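Local structure of protein CLPV1 (Pseudomonas aeruginosa, 4UQW) at residues 16-21 / 48-53; 38-43 / 95-100; 45-48 / 54-57; 131-136 / 141-146. The protein probably serves as the ATPase that disassembles the TssB-TssC sheath of a type VI secretion system, and is represented here by its N domain. All coordinates share one frame; numbering follows the deposited sequence. Where two conformers were deposited one is given.

Interaction 1 (16-21 / 48-53); sequences NSLAYK and LQLPDS
Asp52 OD1, carried by a residue whose backbone touches Leu18, is held by two donors: Ser53 N, at 3.0 Å from Asp52 OD1 in a weak, bent bond of 141°, and Gln57 NE2 one turn into helix 54-61. The carboxylate thus bridges the residue before the helix and its first turn, and aspartate, short and with an acceptor close to the backbone, suits the place. Across from it, the side chain of Leu18 runs antiparallel to that of Leu50. With CG anti to the backbone N (chi1 -178°), Leu18 reaches out from helix 17-33, and Leu50 CD1 settles over its branch point, 3.6 Å from Leu18 CG and 3.7 Å from Leu18 CD2. Leu18 CD1 also touches Leu50 CD1 and goes on to Asp52 O (3.8 Å) and Ser53 CB (4.1 Å), so a single leucine spans the turn between helices 40-49 and 54-61. Leu18 itself is placed by the start of its helix. Asn16 is the N-cap, its OD1 accepting from Ala19 N at 2.8 Å in a nearly straight bond of 167°, while Asn16 ND2 is bound by Glu161 near the C terminus. Tyr20, on the same turn, is part of the pocket that holds benzamidine. Between the segments the contact is apolar and undirected; polar bonds within each segment, or to neighbours such as Gln57 and Glu161, set the backbones that bring the leucines together.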
# COMPACT_ATOMS: atom_id res chain seq x y z
N ASN A 16 -5.36 3.27 9.43
CA ASN A 16 -4.68 3.73 10.66
C ASN A 16 -3.82 4.95 10.39
O ASN A 16 -3.75 5.44 9.23
CB ASN A 16 -3.88 2.58 11.31
CG ASN A 16 -2.62 2.19 10.55
OD1 ASN A 16 -2.21 2.83 9.56
ND2 ASN A 16 -1.98 1.10 10.99
N SER A 17 -3.18 5.50 11.44
CA SER A 17 -2.53 6.77 11.26
C SER A 17 -1.29 6.63 10.39
O SER A 17 -1.02 7.51 9.58
CB SER A 17 -2.19 7.38 12.63
OG SER A 17 -1.23 6.59 13.27
N LEU A 18 -0.57 5.54 10.53
CA LEU A 18 0.65 5.38 9.72
C LEU A 18 0.27 5.34 8.23
O LEU A 18 0.87 6.03 7.34
CB LEU A 18 1.42 4.11 10.19
CG LEU A 18 2.75 3.87 9.44
CD1 LEU A 18 3.74 3.09 10.33
CD2 LEU A 18 2.55 3.11 8.13
N ALA A 19 -0.72 4.52 7.87
CA ALA A 19 -1.12 4.35 6.47
C ALA A 19 -1.70 5.64 5.92
O ALA A 19 -1.41 6.01 4.77
CB ALA A 19 -2.15 3.22 6.28
N TYR A 20 -2.53 6.37 6.69
CA TYR A 20 -3.17 7.57 6.17
C TYR A 20 -2.13 8.68 6.05
O TYR A 20 -2.11 9.43 5.05
CB TYR A 20 -4.29 8.06 7.09
CG TYR A 20 -5.49 8.76 6.43
CD1 TYR A 20 -5.39 9.40 5.19
CD2 TYR A 20 -6.75 8.67 6.99
CE1 TYR A 20 -6.49 10.02 4.59
CE2 TYR A 20 -7.85 9.30 6.43
CZ TYR A 20 -7.73 9.96 5.22
OH TYR A 20 -8.79 10.56 4.58
N LYS A 21 -1.24 8.81 7.02
CA LYS A 21 -0.20 9.85 6.90
C LYS A 21 0.68 9.56 5.70
O LYS A 21 1.16 10.49 5.03
CB LYS A 21 0.63 9.94 8.19
CG LYS A 21 -0.18 10.63 9.34
CD LYS A 21 0.62 10.62 10.65
CE LYS A 21 -0.20 11.15 11.82
NZ LYS A 21 0.40 10.68 13.12
N LEU A 48 7.89 2.89 3.18
CA LEU A 48 9.21 2.31 3.40
C LEU A 48 10.23 3.37 3.81
O LEU A 48 11.34 3.01 4.24
CB LEU A 48 9.66 1.55 2.14
CG LEU A 48 8.82 0.26 2.06
CD1 LEU A 48 8.97 -0.30 0.66
CD2 LEU A 48 9.26 -0.75 3.08
N GLN A 49 9.88 4.67 3.66
CA GLN A 49 10.75 5.77 4.14
C GLN A 49 10.73 5.94 5.67
O GLN A 49 11.66 6.55 6.22
CB GLN A 49 10.35 7.10 3.51
CG GLN A 49 10.69 7.21 2.02
CD GLN A 49 12.19 7.39 1.79
OE1 GLN A 49 12.90 6.41 1.58
NE2 GLN A 49 12.66 8.63 1.86
N LEU A 50 9.71 5.37 6.32
CA LEU A 50 9.56 5.44 7.76
C LEU A 50 10.58 4.53 8.45
O LEU A 50 11.16 3.64 7.82
CB LEU A 50 8.13 5.02 8.14
CG LEU A 50 7.00 5.83 7.50
CD1 LEU A 50 5.69 5.10 7.82
CD2 LEU A 50 6.96 7.22 8.16
N PRO A 51 10.78 4.72 9.74
CA PRO A 51 11.70 3.84 10.45
C PRO A 51 11.27 2.37 10.46
O PRO A 51 12.13 1.46 10.42
CB PRO A 51 11.66 4.38 11.89
CG PRO A 51 11.22 5.80 11.73
CD PRO A 51 10.22 5.79 10.60
N ASP A 52 9.95 2.13 10.49
CA ASP A 52 9.41 0.78 10.56
C ASP A 52 7.94 0.80 10.21
O ASP A 52 7.30 1.87 10.24
CB ASP A 52 9.64 0.19 11.96
CG ASP A 52 9.54 -1.34 12.01
OD1 ASP A 52 9.65 -2.03 10.98
OD2 ASP A 52 9.39 -1.86 13.16
N SER A 53 7.41 -0.37 9.88
CA SER A 53 6.01 -0.54 9.50
C SER A 53 5.72 -2.02 9.31
O SER A 53 6.66 -2.83 9.30
CB SER A 53 5.66 0.18 8.20
OG SER A 53 6.31 -0.50 7.10

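Interaction 2 (38-43 / 95-100); sequences VELVHW and EEAVER
Helix 40-49 packs its first turn against helix 92-108 in the buried interior of this mostly helical domain, with Leu40 and Trp43 meeting Ala97 and Val98. Leu40 CD2 reaches Ala97 CB at 4.0 Å; the small alanine suits the spot because it lets the longer leucine come up to the helix surface. One turn on, Trp43 extends its six-membered ring with CG anti to the backbone N (chi1 -165°), and the far corner of the indole, Trp43 CH2, comes to 3.6 Å from Val98 CG2. The methyl approaches obliquely, and the two side chains cross at about a right angle. Behind this, Glu39 is the N-cap of the helix, and the side chain three residues on accepts from its backbone: Glu39 N donates to His42 ND1 at 3.0 Å, nearly straight (170°) and only 8° out of the imidazole plane. Since ND1 accepts, the proton belongs on His42 NE2, which bonds to Asn35 OD1, so both ring nitrogens are used and the ring's rotation is fixed. The indole is likewise held by its polar atom, Trp43 NE1 bonding to Ala19 O of helix 17-33, whose Ala22 and Ile23 also touch the Trp43 side chain.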
# COMPACT_ATOMS: atom_id res chain seq x y z
N VAL A 38 -1.62 9.73 -7.69
CA VAL A 38 -1.01 9.10 -6.53
C VAL A 38 -1.24 7.58 -6.63
O VAL A 38 -2.37 7.11 -6.64
CB VAL A 38 -1.59 9.64 -5.24
CG1 VAL A 38 -0.79 9.11 -4.07
CG2 VAL A 38 -1.54 11.17 -5.26
N GLU A 39 -0.14 6.84 -6.80
CA GLU A 39 -0.21 5.41 -7.10
C GLU A 39 0.25 4.57 -5.96
O GLU A 39 0.81 5.07 -4.97
CB GLU A 39 0.68 5.08 -8.29
CG GLU A 39 0.16 5.69 -9.61
CD GLU A 39 0.91 5.17 -10.79
OE1 GLU A 39 1.64 4.15 -10.67
OE2 GLU A 39 0.78 5.81 -11.86
N LEU A 40 0.00 3.26 -6.11
CA LEU A 40 0.54 2.35 -5.13
C LEU A 40 2.07 2.53 -4.95
O LEU A 40 2.58 2.44 -3.82
CB LEU A 40 0.26 0.91 -5.52
CG LEU A 40 -1.18 0.44 -5.48
CD1 LEU A 40 -1.27 -1.01 -6.07
CD2 LEU A 40 -1.72 0.45 -4.08
N VAL A 41 2.80 2.80 -6.05
CA VAL A 41 4.25 2.92 -5.88
C VAL A 41 4.61 4.15 -4.98
O VAL A 41 5.51 4.05 -4.14
CB VAL A 41 4.96 2.99 -7.25
CG1 VAL A 41 4.60 4.27 -8.01
CG2 VAL A 41 6.49 2.93 -7.05
N HIS A 42 3.86 5.26 -5.11
CA HIS A 42 4.13 6.41 -4.22
C HIS A 42 3.87 6.03 -2.77
O HIS A 42 4.60 6.43 -1.87
CB HIS A 42 3.22 7.62 -4.56
CG HIS A 42 3.46 8.22 -5.91
ND1 HIS A 42 2.55 8.05 -6.92
CD2 HIS A 42 4.45 9.01 -6.40
CE1 HIS A 42 2.95 8.73 -7.99
NE2 HIS A 42 4.09 9.31 -7.70
N TRP A 43 2.75 5.33 -2.54
CA TRP A 43 2.30 5.03 -1.17
C TRP A 43 3.31 4.08 -0.52
O TRP A 43 3.75 4.30 0.62
CB TRP A 43 0.93 4.36 -1.24
CG TRP A 43 0.21 4.34 0.08
CD1 TRP A 43 0.58 4.95 1.23
CD2 TRP A 43 -1.04 3.70 0.29
NE1 TRP A 43 -0.42 4.73 2.20
CE2 TRP A 43 -1.44 4.00 1.61
CE3 TRP A 43 -1.93 3.00 -0.57
CZ2 TRP A 43 -2.66 3.52 2.14
CZ3 TRP A 43 -3.13 2.53 -0.06
CH2 TRP A 43 -3.48 2.81 1.30
N GLU A 95 -7.56 3.34 -4.21
CA GLU A 95 -8.93 3.19 -3.62
C GLU A 95 -9.23 1.70 -3.44
O GLU A 95 -9.73 1.29 -2.40
CB GLU A 95 -10.06 3.79 -4.49
CG GLU A 95 -9.90 5.30 -4.70
CD GLU A 95 -11.03 5.83 -5.58
OE1 GLU A 95 -11.73 5.03 -6.27
OE2 GLU A 95 -11.26 7.03 -5.60
N GLU A 96 -8.96 0.92 -4.48
CA GLU A 96 -9.32 -0.49 -4.40
C GLU A 96 -8.53 -1.21 -3.33
O GLU A 96 -9.05 -2.09 -2.61
CB GLU A 96 -9.03 -1.15 -5.76
CG GLU A 96 -9.81 -2.46 -5.89
CD GLU A 96 -9.67 -3.12 -7.25
OE1 GLU A 96 -9.20 -2.47 -8.27
OE2 GLU A 96 -10.01 -4.33 -7.25
N ALA A 97 -7.25 -0.89 -3.18
CA ALA A 97 -6.48 -1.53 -2.13
C ALA A 97 -7.04 -1.19 -0.74
O ALA A 97 -6.99 -2.07 0.13
CB ALA A 97 -4.94 -1.11 -2.22
N VAL A 98 -7.49 0.05 -0.52
CA VAL A 98 -8.05 0.35 0.80
C VAL A 98 -9.30 -0.50 1.00
O VAL A 98 -9.48 -1.05 2.10
CB VAL A 98 -8.38 1.85 0.94
CG1 VAL A 98 -8.99 2.12 2.35
CG2 VAL A 98 -7.09 2.69 0.80
N GLU A 99 -10.18 -0.60 -0.02
CA GLU A 99 -11.39 -1.45 0.17
C GLU A 99 -11.00 -2.90 0.53
O GLU A 99 -11.60 -3.48 1.45
CB GLU A 99 -12.25 -1.41 -1.11
CG GLU A 99 -13.52 -2.22 -0.90
CD GLU A 99 -14.42 -2.24 -2.11
OE1 GLU A 99 -14.79 -1.16 -2.62
OE2 GLU A 99 -14.72 -3.34 -2.51
N ARG A 100 -10.07 -3.49 -0.22
CA ARG A 100 -9.70 -4.87 0.09
C ARG A 100 -9.02 -4.98 1.43
O ARG A 100 -9.23 -5.98 2.15
CB ARG A 100 -8.78 -5.44 -1.00
CG ARG A 100 -9.37 -5.29 -2.41
CD ARG A 100 -10.81 -5.84 -2.56
NE ARG A 100 -10.96 -7.21 -2.17
CZ ARG A 100 -12.17 -7.67 -1.79
NH1 ARG A 100 -13.22 -6.85 -1.84
NH2 ARG A 100 -12.33 -8.91 -1.41

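Interaction 3 (45-48 / 54-57); sequences HQIL and DLHQ
Leu55 enters the contact from its first side-chain carbon, Leu55 CB lying 3.8 Å from Ile47 CG2. Next comes Leu55 CG, 3.8 Å from Leu48 CD2, and at the tip Leu55 CD2 fits between two neighbours, 3.7 Å from Leu48 CG and 3.9 Å from Ile47 CG2. Its extended course, CG anti to the backbone N (chi1 -175°), drives the branch into the angle between Ile47 and Leu48, both of which it crosses at about a right angle. A beta-branched isoleucine serves here because its CG2 stays near the backbone and meets the base of Leu55. The motif is a helical corner: helix 40-49 ends, a few residues turn the chain, and helix 54-61 sets off roughly across its end, within the sequence region that marks the Clp amino-terminal family. His56 adds a second contact with Leu48. Leu48 CD2 lies over one face of the imidazole, 4.1 Å from the ring centroid and 13° off the normal, a CH-pi contact, whereas the ring's edge brings His56 CE1 to 3.2 Å from Ile47 O. His56 ND1 is hydrogen-bonded to Ser53 OG at the N-cap, and NE2 weakly to Leu50 O; these hold the ring's rotation. Leu48 leans further on Leu69 and Leu73 of helix 66-79, and Leu55 on Val120 of helix 116-124.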
# COMPACT_ATOMS: atom_id res chain seq x y z
N HIS A 45 6.43 3.44 -1.46
CA HIS A 45 7.72 4.11 -1.28
C HIS A 45 7.69 4.98 0.03
O HIS A 45 8.63 4.94 0.83
CB HIS A 45 8.04 4.93 -2.53
CG HIS A 45 9.21 5.83 -2.34
ND1 HIS A 45 10.51 5.42 -2.49
CD2 HIS A 45 9.25 7.12 -1.92
CE1 HIS A 45 11.32 6.45 -2.24
NE2 HIS A 45 10.57 7.48 -1.89
N GLN A 46 6.60 5.70 0.24
CA GLN A 46 6.53 6.56 1.42
C GLN A 46 6.45 5.75 2.70
O GLN A 46 7.08 6.13 3.74
CB GLN A 46 5.32 7.53 1.34
CG GLN A 46 5.62 8.68 0.37
CD GLN A 46 6.76 9.56 0.76
OE1 GLN A 46 6.96 9.95 1.93
NE2 GLN A 46 7.56 9.83 -0.22
N ILE A 47 5.76 4.63 2.68
CA ILE A 47 5.73 3.78 3.88
C ILE A 47 7.13 3.26 4.20
O ILE A 47 7.54 3.30 5.39
CB ILE A 47 4.72 2.58 3.66
CG1 ILE A 47 3.28 3.08 3.65
CG2 ILE A 47 4.96 1.47 4.74
CD1 ILE A 47 2.31 2.07 2.99
N LEU A 48 7.89 2.89 3.18
CA LEU A 48 9.21 2.31 3.40
C LEU A 48 10.23 3.37 3.81
O LEU A 48 11.34 3.01 4.24
CB LEU A 48 9.66 1.55 2.14
CG LEU A 48 8.82 0.26 2.06
CD1 LEU A 48 8.97 -0.30 0.66
CD2 LEU A 48 9.26 -0.75 3.08
N ASP A 54 4.46 -2.38 9.09
CA ASP A 54 4.17 -3.77 8.74
C ASP A 54 4.88 -4.13 7.44
O ASP A 54 5.33 -5.26 7.28
CB ASP A 54 2.68 -4.00 8.46
CG ASP A 54 1.82 -3.89 9.66
OD1 ASP A 54 2.34 -3.85 10.80
OD2 ASP A 54 0.60 -3.92 9.42
N LEU A 55 4.91 -3.20 6.48
CA LEU A 55 5.55 -3.50 5.21
C LEU A 55 7.05 -3.83 5.39
O LEU A 55 7.59 -4.77 4.77
CB LEU A 55 5.35 -2.29 4.23
CG LEU A 55 5.87 -2.52 2.83
CD1 LEU A 55 5.24 -3.77 2.14
CD2 LEU A 55 5.44 -1.30 2.02
N HIS A 56 7.77 -3.05 6.23
CA HIS A 56 9.16 -3.37 6.50
C HIS A 56 9.32 -4.78 6.99
O HIS A 56 10.25 -5.51 6.59
CB HIS A 56 9.79 -2.46 7.57
CG HIS A 56 9.98 -1.02 7.18
ND1 HIS A 56 8.94 -0.14 6.98
CD2 HIS A 56 11.12 -0.28 7.07
CE1 HIS A 56 9.42 1.08 6.76
NE2 HIS A 56 10.74 1.02 6.81
N GLN A 57 8.49 -5.13 7.98
CA GLN A 57 8.63 -6.43 8.61
C GLN A 57 8.23 -7.57 7.70
O GLN A 57 8.86 -8.62 7.72
CB GLN A 57 7.80 -6.47 9.92
CG GLN A 57 8.36 -5.43 10.90
CD GLN A 57 9.82 -5.76 11.26
OE1 GLN A 57 10.17 -6.91 11.49
NE2 GLN A 57 10.68 -4.75 11.25

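Interaction 4 (131-136 / 141-146); sequences HALTGL and AKLKVE
Thr134 takes a first torsion of 64°, which lodges OG1 between the backbone N and the carbonyl carbon and swings the methyl, CG2, toward Ala141; Leu133, with CG anti to its own N (chi1 -178°), extends instead toward Leu143. The threonine thus divides its work. Its hydroxyl turns back to its own helix, where Thr134 OG1 makes a weak bond to Arg130 O, and its methyl faces the returning chain, with Thr134 CG2 4.0 Å from Ala141 N and 4.5 Å from Ala141 CB. A small residue such as alanine suits this closest approach of the two backbones, where the CA atoms of Thr134 and Ala141 are 5.9 Å apart. Deeper in, Leu133 CD2 and Leu143 CD1 meet loosely at 4.3 Å. The element is a short connection between two helices: helix 127-136 stops, the chain makes a brief 3-10 turn through Ala141 and Lys142, and helix 145-150 starts after the N-cap residue Lys144. Both leucines are shared with helix 116-124, Leu133 lying on Ile123 and Leu143 on Val120 and Leu124, so both ends of the connection rest on that helix. On the solvent side the turn is tied by lysines. Lys144 curls back until its NZ donates to Ala141 O at 3.0 Å, in the carbonyl plane, a reach that a long, flexible chain makes possible. Lys142 NZ forms a salt bridge with Glu139 OE1, three residues back.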
# COMPACT_ATOMS: atom_id res chain seq x y z
N HIS A 131 -1.13 -8.13 -9.66
CA HIS A 131 -0.36 -7.96 -10.90
C HIS A 131 0.27 -6.59 -10.92
O HIS A 131 1.45 -6.42 -11.36
CB HIS A 131 -1.29 -8.21 -12.11
CG HIS A 131 -0.66 -7.95 -13.44
ND1 HIS A 131 0.26 -8.81 -14.00
CD2 HIS A 131 -0.83 -6.94 -14.32
CE1 HIS A 131 0.63 -8.33 -15.18
NE2 HIS A 131 -0.02 -7.20 -15.40
N ALA A 132 -0.47 -5.59 -10.45
CA ALA A 132 0.13 -4.25 -10.37
C ALA A 132 1.33 -4.21 -9.44
O ALA A 132 2.37 -3.61 -9.75
CB ALA A 132 -0.93 -3.21 -9.93
N LEU A 133 1.18 -4.86 -8.30
CA LEU A 133 2.21 -4.88 -7.29
C LEU A 133 3.47 -5.57 -7.80
O LEU A 133 4.60 -5.06 -7.63
CB LEU A 133 1.60 -5.60 -6.04
CG LEU A 133 2.58 -5.65 -4.88
CD1 LEU A 133 2.68 -4.26 -4.24
CD2 LEU A 133 2.24 -6.79 -3.91
N THR A 134 3.33 -6.74 -8.43
CA THR A 134 4.53 -7.42 -8.92
C THR A 134 5.14 -6.69 -10.10
O THR A 134 6.32 -6.80 -10.33
CB THR A 134 4.25 -8.91 -9.26
OG1 THR A 134 3.31 -9.01 -10.36
CG2 THR A 134 3.65 -9.62 -8.04
N GLY A 135 4.34 -5.91 -10.82
CA GLY A 135 4.85 -5.04 -11.86
C GLY A 135 5.83 -4.01 -11.32
O GLY A 135 6.80 -3.67 -12.00
N LEU A 136 5.62 -3.54 -10.10
CA LEU A 136 6.54 -2.62 -9.44
C LEU A 136 7.85 -3.29 -9.07
O LEU A 136 8.94 -2.71 -9.23
CB LEU A 136 5.89 -2.02 -8.19
CG LEU A 136 4.62 -1.20 -8.46
CD1 LEU A 136 4.08 -0.64 -7.17
CD2 LEU A 136 4.94 -0.07 -9.44
N ALA A 141 6.66 -11.03 -5.84
CA ALA A 141 6.24 -12.38 -6.13
C ALA A 141 6.69 -13.37 -5.08
O ALA A 141 6.18 -14.50 -5.01
CB ALA A 141 6.74 -12.79 -7.52
N LYS A 142 7.60 -12.95 -4.21
CA LYS A 142 8.04 -13.81 -3.10
C LYS A 142 7.02 -13.83 -1.93
O LYS A 142 7.09 -14.70 -1.05
CB LYS A 142 9.40 -13.34 -2.59
CG LYS A 142 10.53 -13.48 -3.64
CD LYS A 142 11.84 -12.90 -3.20
CE LYS A 142 12.81 -13.02 -4.38
NZ LYS A 142 14.14 -12.52 -4.05
N LEU A 143 6.08 -12.89 -1.92
CA LEU A 143 5.07 -12.90 -0.86
C LEU A 143 4.15 -14.08 -1.00
O LEU A 143 3.73 -14.44 -2.09
CB LEU A 143 4.24 -11.63 -0.87
CG LEU A 143 5.00 -10.34 -0.65
CD1 LEU A 143 4.04 -9.21 -0.85
CD2 LEU A 143 5.59 -10.35 0.74
N LYS A 144 3.79 -14.66 0.13
CA LYS A 144 2.91 -15.83 0.10
C LYS A 144 1.73 -15.52 0.96
O LYS A 144 1.85 -15.51 2.18
CB LYS A 144 3.64 -17.10 0.64
CG LYS A 144 4.87 -17.57 -0.18
CD LYS A 144 4.52 -17.69 -1.65
CE LYS A 144 5.77 -17.75 -2.55
NZ LYS A 144 5.51 -17.19 -3.92
N VAL A 145 0.58 -15.23 0.34
CA VAL A 145 -0.54 -14.74 1.15
C VAL A 145 -1.04 -15.78 2.16
O VAL A 145 -1.57 -15.39 3.20
CB VAL A 145 -1.69 -14.23 0.22
CG1 VAL A 145 -2.42 -15.38 -0.49
CG2 VAL A 145 -2.73 -13.38 1.03
N GLU A 146 -0.89 -17.07 1.89
CA GLU A 146 -1.32 -18.07 2.85
C GLU A 146 -0.51 -17.99 4.14
O GLU A 146 -1.05 -18.16 5.25
CB GLU A 146 -1.17 -19.49 2.25
CG GLU A 146 -1.92 -19.74 0.95
CD GLU A 146 -3.40 -19.38 1.01
OE1 GLU A 146 -4.01 -19.57 2.09
OE2 GLU A 146 -3.94 -18.91 -0.02

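How the interactions relate
From the N terminus, interaction 1 opens at the start of helix 17-33 and closes on the turn after helix 40-49. Interaction 2 begins inside that loop, at 38-43, but closes only at 95-100, so the two cross; helix 40-49 serves both and joins helix 17-33 to helix 92-108. Interaction 3 is the short helical corner 45-48 / 54-57, lying wholly within the span of interaction 2; it shares Leu48 with interaction 1, whose centre is about 7 Å away. Interaction 4 follows in series near the C-terminal end. It touches interaction 2 through Val41 and Leu136, while its centre lies about 20 Å from that of interaction 1.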